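Local atomic coordinates of phenazine-1-carboxylate N-methyltransferase (Pseudomonas aeruginosa, PDB entry 2IP2), a protein that transfers a methyl group from S-adenosyl-L-methionine to phenazine-1-carboxylate, giving 5-methylphenazine-1-carboxylate in the biosynthesis of the virulence pigment pyocyanin. Residues E130-Y133 and S134-R138; G93-R96 and D97-L100. All coordinates share one frame; numbering follows the deposited sequence. Where two conformers were deposited one is given.

Interaction 1: E130-Y133 and S134-R138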
ATOM      1  N   GLU A 130       1.347  -7.158 -23.749  1.00 29.75           N
ATOM      2  CA  GLU A 130       1.610  -6.056 -24.674  1.00 29.65           C
ATOM      3  C   GLU A 130       2.406  -4.951 -23.971  1.00 29.57           C
ATOM      4  O   GLU A 130       2.117  -4.633 -22.793  1.00 29.87           O
ATOM      5  CB  GLU A 130       0.258  -5.474 -25.131  1.00 31.21           C
ATOM      6  CG  GLU A 130       0.374  -4.482 -26.231  1.00 32.74           C
ATOM      7  CD  GLU A 130      -0.984  -3.875 -26.652  1.00 33.51           C
ATOM      8  OE1 GLU A 130      -1.987  -4.054 -25.963  1.00 37.48           O
ATOM      9  OE2 GLU A 130      -1.038  -3.194 -27.684  1.00 39.30           O
ATOM     10  N   ASP A 131       3.362  -4.330 -24.657  1.00 27.61           N
ATOM     11  CA  ASP A 131       4.130  -3.322 -23.981  1.00 28.91           C
ATOM     12  C   ASP A 131       3.302  -2.061 -23.759  1.00 27.68           C
ATOM     13  O   ASP A 131       2.357  -1.779 -24.516  1.00 26.44           O
ATOM     14  CB  ASP A 131       5.493  -3.067 -24.652  1.00 30.71           C
ATOM     15  CG  ASP A 131       5.395  -2.145 -25.827  1.00 31.62           C
ATOM     16  OD1 ASP A 131       5.217  -2.660 -26.953  1.00 40.50           O
ATOM     17  OD2 ASP A 131       5.512  -0.913 -25.641  1.00 32.31           O
ATOM     18  N   PHE A 132       3.653  -1.316 -22.715  1.00 27.10           N
ATOM     19  CA  PHE A 132       2.864  -0.172 -22.254  1.00 27.16           C
ATOM     20  C   PHE A 132       2.549   0.887 -23.345  1.00 26.47           C
ATOM     21  O   PHE A 132       1.384   1.262 -23.541  1.00 26.28           O
ATOM     22  CB  PHE A 132       3.594   0.520 -21.079  1.00 27.51           C
ATOM     23  CG  PHE A 132       2.815   1.669 -20.459  1.00 27.17           C
ATOM     24  CD1 PHE A 132       1.586   1.429 -19.864  1.00 29.01           C
ATOM     25  CD2 PHE A 132       3.262   2.988 -20.569  1.00 29.80           C
ATOM     26  CE1 PHE A 132       0.822   2.473 -19.291  1.00 28.34           C
ATOM     27  CE2 PHE A 132       2.501   4.051 -19.992  1.00 31.79           C
ATOM     28  CZ  PHE A 132       1.270   3.756 -19.359  1.00 30.56           C
ATOM     29  N   TYR A 133       3.587   1.408 -23.989  1.00 27.60           N
ATOM     30  CA  TYR A 133       3.368   2.443 -25.014  1.00 29.95           C
ATOM     31  C   TYR A 133       2.686   1.899 -26.262  1.00 29.18           C
ATOM     32  O   TYR A 133       1.911   2.626 -26.875  1.00 31.01           O
ATOM     33  CB  TYR A 133       4.642   3.219 -25.389  1.00 31.97           C
ATOM     34  CG  TYR A 133       5.067   4.083 -24.236  1.00 35.14           C
ATOM     35  CD1 TYR A 133       4.240   5.123 -23.794  1.00 36.65           C
ATOM     36  CD2 TYR A 133       6.266   3.816 -23.534  1.00 38.38           C
ATOM     37  CE1 TYR A 133       4.601   5.915 -22.685  1.00 39.54           C
ATOM     38  CE2 TYR A 133       6.636   4.591 -22.431  1.00 39.08           C
ATOM     39  CZ  TYR A 133       5.799   5.637 -22.016  1.00 41.47           C
ATOM     40  OH  TYR A 133       6.172   6.413 -20.922  1.00 44.74           O
ATOM     41  N   SER A 134       2.912   0.632 -26.587  1.00 28.36           N
ATOM     42  CA  SER A 134       2.130   0.011 -27.699  1.00 28.98           C
ATOM     43  C   SER A 134       0.652  -0.031 -27.350  1.00 28.88           C
ATOM     44  O   SER A 134      -0.190   0.318 -28.203  1.00 27.67           O
ATOM     45  CB  SER A 134       2.610  -1.387 -28.043  1.00 29.89           C
ATOM     46  OG  SER A 134       3.944  -1.330 -28.475  1.00 34.29           O
ATOM     47  N   TYR A 135       0.352  -0.459 -26.108  1.00 28.48           N
ATOM     48  CA  TYR A 135      -1.030  -0.449 -25.538  1.00 29.11           C
ATOM     49  C   TYR A 135      -1.709   0.913 -25.592  1.00 28.16           C
ATOM     50  O   TYR A 135      -2.885   0.981 -25.966  1.00 28.87           O
ATOM     51  CB  TYR A 135      -1.005  -0.965 -24.073  1.00 29.83           C
ATOM     52  CG  TYR A 135      -2.290  -0.926 -23.292  1.00 31.58           C
ATOM     53  CD1 TYR A 135      -3.235  -1.932 -23.411  1.00 35.21           C
ATOM     54  CD2 TYR A 135      -2.542   0.115 -22.381  1.00 34.55           C
ATOM     55  CE1 TYR A 135      -4.444  -1.895 -22.661  1.00 35.15           C
ATOM     56  CE2 TYR A 135      -3.726   0.157 -21.635  1.00 33.60           C
ATOM     57  CZ  TYR A 135      -4.669  -0.830 -21.803  1.00 34.74           C
ATOM     58  OH  TYR A 135      -5.831  -0.792 -21.065  1.00 35.82           O
ATOM     59  N   LEU A 136      -1.018   1.973 -25.157  1.00 28.09           N
ATOM     60  CA  LEU A 136      -1.562   3.344 -25.176  1.00 29.04           C
ATOM     61  C   LEU A 136      -1.865   3.845 -26.598  1.00 30.64           C
ATOM     62  O   LEU A 136      -2.925   4.436 -26.824  1.00 30.60           O
ATOM     63  CB  LEU A 136      -0.617   4.350 -24.494  1.00 28.62           C
ATOM     64  CG  LEU A 136      -0.439   4.158 -22.983  1.00 28.06           C
ATOM     65  CD1 LEU A 136       0.391   5.372 -22.546  1.00 32.81           C
ATOM     66  CD2 LEU A 136      -1.719   4.075 -22.210  1.00 25.12           C
ATOM     67  N   LYS A 137      -0.940   3.579 -27.514  1.00 32.70           N
ATOM     68  CA  LYS A 137      -1.098   4.021 -28.911  1.00 34.55           C
ATOM     69  C   LYS A 137      -2.224   3.217 -29.565  1.00 35.33           C
ATOM     70  O   LYS A 137      -2.985   3.763 -30.359  1.00 35.82           O
ATOM     71  CB  LYS A 137       0.198   3.830 -29.700  0.50 34.69           C
ATOM     72  CG  LYS A 137       0.622   5.047 -30.574  0.50 35.78           C
ATOM     73  CD  LYS A 137       1.954   4.800 -31.301  0.50 34.75           C
ATOM     74  CE  LYS A 137       2.551   6.119 -31.871  0.50 36.86           C
ATOM     75  NZ  LYS A 137       3.604   5.904 -32.955  0.50 34.36           N
ATOM     76  N   ARG A 138      -2.343   1.942 -29.218  1.00 36.23           N
ATOM     77  CA  ARG A 138      -3.396   1.098 -29.810  1.00 37.93           C
ATOM     78  C   ARG A 138      -4.786   1.392 -29.260  1.00 39.17           C
ATOM     79  O   ARG A 138      -5.784   1.391 -30.017  1.00 38.68           O
ATOM     80  CB  ARG A 138      -3.059  -0.376 -29.655  1.00 37.91           C
ATOM     81  CG  ARG A 138      -4.107  -1.310 -30.241  1.00 39.73           C
ATOM     82  CD  ARG A 138      -3.801  -2.752 -29.937  1.00 40.02           C
ATOM     83  NE  ARG A 138      -3.902  -3.068 -28.521  1.00 38.27           N
ATOM     84  CZ  ARG A 138      -5.046  -3.273 -27.863  1.00 42.20           C
ATOM     85  NH1 ARG A 138      -6.231  -3.184 -28.489  1.00 41.24           N
ATOM     86  NH2 ARG A 138      -5.012  -3.560 -26.556  1.00 41.17           N
TER
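Asp131 is the N-cap of helix 132-138 and its side chain caps the amide of Ser134, while the first turn adds a salt bridge on one flank and an apolar pair on another. Asp131 OD2 accepts from Ser134 N at 3.2 Å, with the amide standing above the carboxylate plane rather than within it. A chi1 of 82° puts the carboxylate between its own backbone N and carbonyl carbon, swung back over the opening turn. The second oxygen lies against the Ser134 hydroxyl, although the modelled bond is improbably short and its length is doubtful. After the cap the regular pattern begins at once, Tyr135 N donating to Asp131 O at 2.9 Å.

Glu130, one residue ahead of the cap, reaches along the helix with an extended chain to meet Arg138. The arginine bends at chi3 (67°) and presents its guanidinium side-on: NH2 to Glu130 OE1 is 3.1 Å and NE to Glu130 OE2 is 3.0 Å. Carboxylate and guanidinium are nearly coplanar, 25° apart, and both oxygens are met on their syn side; the two main bonds, with a weak third from Arg138 NE to Glu130 OE1, limit rotation of either group.

On the apolar flank, Leu136 sets CG over one face of the Phe132 ring, 4.2 Å from its centroid, a CH-pi contact displaced toward the ring's rim. Leu136 CD1 comes within 3.6 Å of Phe132 CE2 and also brushes the Tyr133 ring obliquely. Phe124 and Phe146 meet the Phe132 ring edge-to-face, while Tyr135 OH is hydrogen-bonded to Glu105. The whole is an Asp N-capped helix start with i to i+4 packing, in the helical region that precedes the Rossmann-like sheet of this methyltransferase.

Interaction 2: G93-R96 and D97-L100; sequences GSFR and DMVL
Arg96 and Leu100 pair across the first turn of helix 96-102, whose start is marked by an ST turn at Ser94. In that turn Ser94 OG accepts from Arg96 N at 3.3 Å; OG also lies in hydrogen-bonding range of the carbonyls of Arg89 and Val91, which share its one proton. The Arg96 chain runs extended from CG to NE, with CG anti to the backbone N (chi1 169°), which carries the guanidinium past the Leu100 side chain. Leu100 CD1 rests 3.6 Å above one face of that flat group, offset toward its rim, and the i to i+4 backbone bond runs from Leu100 N to Arg96 O. Both side chains also touch Thr29 of helix 6-30.

Phe95 makes the second half of the contact. Its carbonyl accepts from Val99 N at 2.8 Å, the opening i to i+4 link of the helix. Its ring lies alongside Met98, the two side chains pointing the same way. The thioether bends at chi3 (71°), leaving CE 4.0 Å from Phe95 CD2 and SD 5.2 Å from the ring centroid, an oblique Met-aromatic contact. Ile13 of the second subunit packs on both Phe95 and Met98, and Val16 of that subunit on Val99, so this apolar side belongs to the dimer interface.

Asp97 joins the contact through two waters. One accepts from Asp97 N and lies within hydrogen-bonding distance of Ser94 OG and Asp97 OD2. The Asp97 carboxylate and the Arg96 guanidinium do not bond directly; instead another water, at the edge of the guanidinium and in its plane, accepts from Arg96 NE at 2.8 Å and donates to Asp97 OD1 at 2.6 Å.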
ATOM      1  N   GLY A  93      -7.454  20.058 -11.956  1.00 41.96           N
ATOM      2  CA  GLY A  93      -6.099  19.641 -11.604  1.00 42.50           C
ATOM      3  C   GLY A  93      -5.980  18.681 -10.431  1.00 41.86           C
ATOM      4  O   GLY A  93      -5.053  18.797  -9.631  1.00 42.64           O
ATOM      5  N   SER A  94      -6.930  17.743 -10.300  1.00 39.73           N
ATOM      6  CA  SER A  94      -6.908  16.849  -9.131  1.00 36.82           C
ATOM      7  C   SER A  94      -6.069  15.610  -9.448  1.00 35.34           C
ATOM      8  O   SER A  94      -5.616  15.411 -10.583  1.00 35.75           O
ATOM      9  CB  SER A  94      -8.324  16.413  -8.793  1.00 35.99           C
ATOM     10  OG  SER A  94      -8.834  15.663  -9.886  1.00 32.33           O
ATOM     11  N   PHE A  95      -5.915  14.750  -8.440  1.00 32.54           N
ATOM     12  CA  PHE A  95      -5.267  13.428  -8.614  1.00 29.51           C
ATOM     13  C   PHE A  95      -6.250  12.330  -9.027  1.00 28.14           C
ATOM     14  O   PHE A  95      -5.872  11.143  -9.173  1.00 24.13           O
ATOM     15  CB  PHE A  95      -4.571  13.059  -7.321  1.00 30.22           C
ATOM     16  CG  PHE A  95      -3.310  13.837  -7.075  1.00 33.77           C
ATOM     17  CD1 PHE A  95      -3.084  15.047  -7.707  1.00 38.22           C
ATOM     18  CD2 PHE A  95      -2.325  13.346  -6.221  1.00 42.22           C
ATOM     19  CE1 PHE A  95      -1.911  15.774  -7.476  1.00 42.02           C
ATOM     20  CE2 PHE A  95      -1.121  14.068  -5.995  1.00 40.05           C
ATOM     21  CZ  PHE A  95      -0.926  15.279  -6.616  1.00 39.86           C
ATOM     22  N   ARG A  96      -7.504  12.748  -9.262  1.00 25.58           N
ATOM     23  CA  ARG A  96      -8.590  11.772  -9.471  1.00 24.98           C
ATOM     24  C   ARG A  96      -8.270  10.788 -10.591  1.00 24.10           C
ATOM     25  O   ARG A  96      -8.319   9.584 -10.388  1.00 22.25           O
ATOM     26  CB  ARG A  96      -9.945  12.460  -9.744  1.00 22.67           C
ATOM     27  CG  ARG A  96     -10.996  11.493 -10.222  1.00 26.13           C
ATOM     28  CD  ARG A  96     -12.438  12.111 -10.447  1.00 26.08           C
ATOM     29  NE  ARG A  96     -13.151  11.258 -11.410  1.00 33.11           N
ATOM     30  CZ  ARG A  96     -13.932  10.231 -11.096  1.00 29.89           C
ATOM     31  NH1 ARG A  96     -14.176   9.925  -9.831  1.00 33.86           N
ATOM     32  NH2 ARG A  96     -14.496   9.531 -12.065  1.00 31.77           N
ATOM     33  N   ASP A  97      -7.963  11.287 -11.795  1.00 22.10           N
ATOM     34  CA  ASP A  97      -7.692  10.373 -12.908  1.00 23.43           C
ATOM     35  C   ASP A  97      -6.430   9.566 -12.705  1.00 22.50           C
ATOM     36  O   ASP A  97      -6.326   8.486 -13.255  1.00 23.39           O
ATOM     37  CB  ASP A  97      -7.550  11.169 -14.205  1.00 23.50           C
ATOM     38  CG  ASP A  97      -8.879  11.774 -14.587  1.00 29.61           C
ATOM     39  OD1 ASP A  97      -9.874  10.993 -14.615  1.00 33.10           O
ATOM     40  OD2 ASP A  97      -8.938  12.995 -14.741  1.00 29.95           O
ATOM     41  N   MET A  98      -5.454  10.140 -12.016  1.00 21.27           N
ATOM     42  CA  MET A  98      -4.219   9.375 -11.689  1.00 22.92           C
ATOM     43  C   MET A  98      -4.556   8.194 -10.750  1.00 22.76           C
ATOM     44  O   MET A  98      -4.170   7.034 -11.011  1.00 21.38           O
ATOM     45  CB  MET A  98      -3.152  10.283 -11.059  1.00 23.48           C
ATOM     46  CG  MET A  98      -1.809   9.584 -10.832  1.00 26.22           C
ATOM     47  SD  MET A  98      -0.800  10.383  -9.596  1.00 34.89           S
ATOM     48  CE  MET A  98      -1.802   9.919  -8.165  1.00 37.44           C
ATOM     49  N   VAL A  99      -5.329   8.462  -9.706  1.00 22.46           N
ATOM     50  CA  VAL A  99      -5.764   7.377  -8.769  1.00 22.27           C
ATOM     51  C   VAL A  99      -6.450   6.214  -9.511  1.00 21.89           C
ATOM     52  O   VAL A  99      -6.186   5.024  -9.263  1.00 22.31           O
ATOM     53  CB  VAL A  99      -6.698   7.936  -7.649  1.00 21.04           C
ATOM     54  CG1 VAL A  99      -7.379   6.793  -6.827  1.00 20.89           C
ATOM     55  CG2 VAL A  99      -5.917   8.945  -6.716  1.00 22.83           C
ATOM     56  N   LEU A 100      -7.353   6.567 -10.425  1.00 22.52           N
ATOM     57  CA  LEU A 100      -8.116   5.560 -11.189  1.00 22.31           C
ATOM     58  C   LEU A 100      -7.207   4.726 -12.070  1.00 21.91           C
ATOM     59  O   LEU A 100      -7.293   3.506 -12.023  1.00 21.14           O
ATOM     60  CB  LEU A 100      -9.250   6.197 -12.013  1.00 22.40           C
ATOM     61  CG  LEU A 100     -10.402   6.844 -11.193  1.00 23.65           C
ATOM     62  CD1 LEU A 100     -11.356   7.624 -12.148  1.00 25.88           C
ATOM     63  CD2 LEU A 100     -11.107   5.791 -10.271  1.00 24.85           C
TER
HETATM   64  O   HOH W   1      -4.954  12.963 -12.283  1.00 31.11           O
HETATM   65  O   HOH W   2      -7.984  14.145 -12.316  1.00 33.05           O
HETATM   66  O   HOH W   3     -12.232  11.913 -13.918  1.00 44.76           O

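Overall arrangement
Both interactions describe how a short helix begins, each with a side-chain cap (Asp131, Ser94), yet their chemistry differs with their surroundings. Interaction 1 is largely a surface contact, 18 Å from the centre of the chain: its opposite charges meet in a direct salt bridge, and buried Phe132 turns inward among other aromatic rings. Interaction 2 is partly buried, sits nearer the centre, and faces the second subunit with its apolar side; its opposite charges are joined through water. They occupy separate helices, 96-102 and 132-138, with interaction 2 first in the sequence. Their centres are 21 Å apart and they do not touch, the nearest atoms lying about 10 Å from each other.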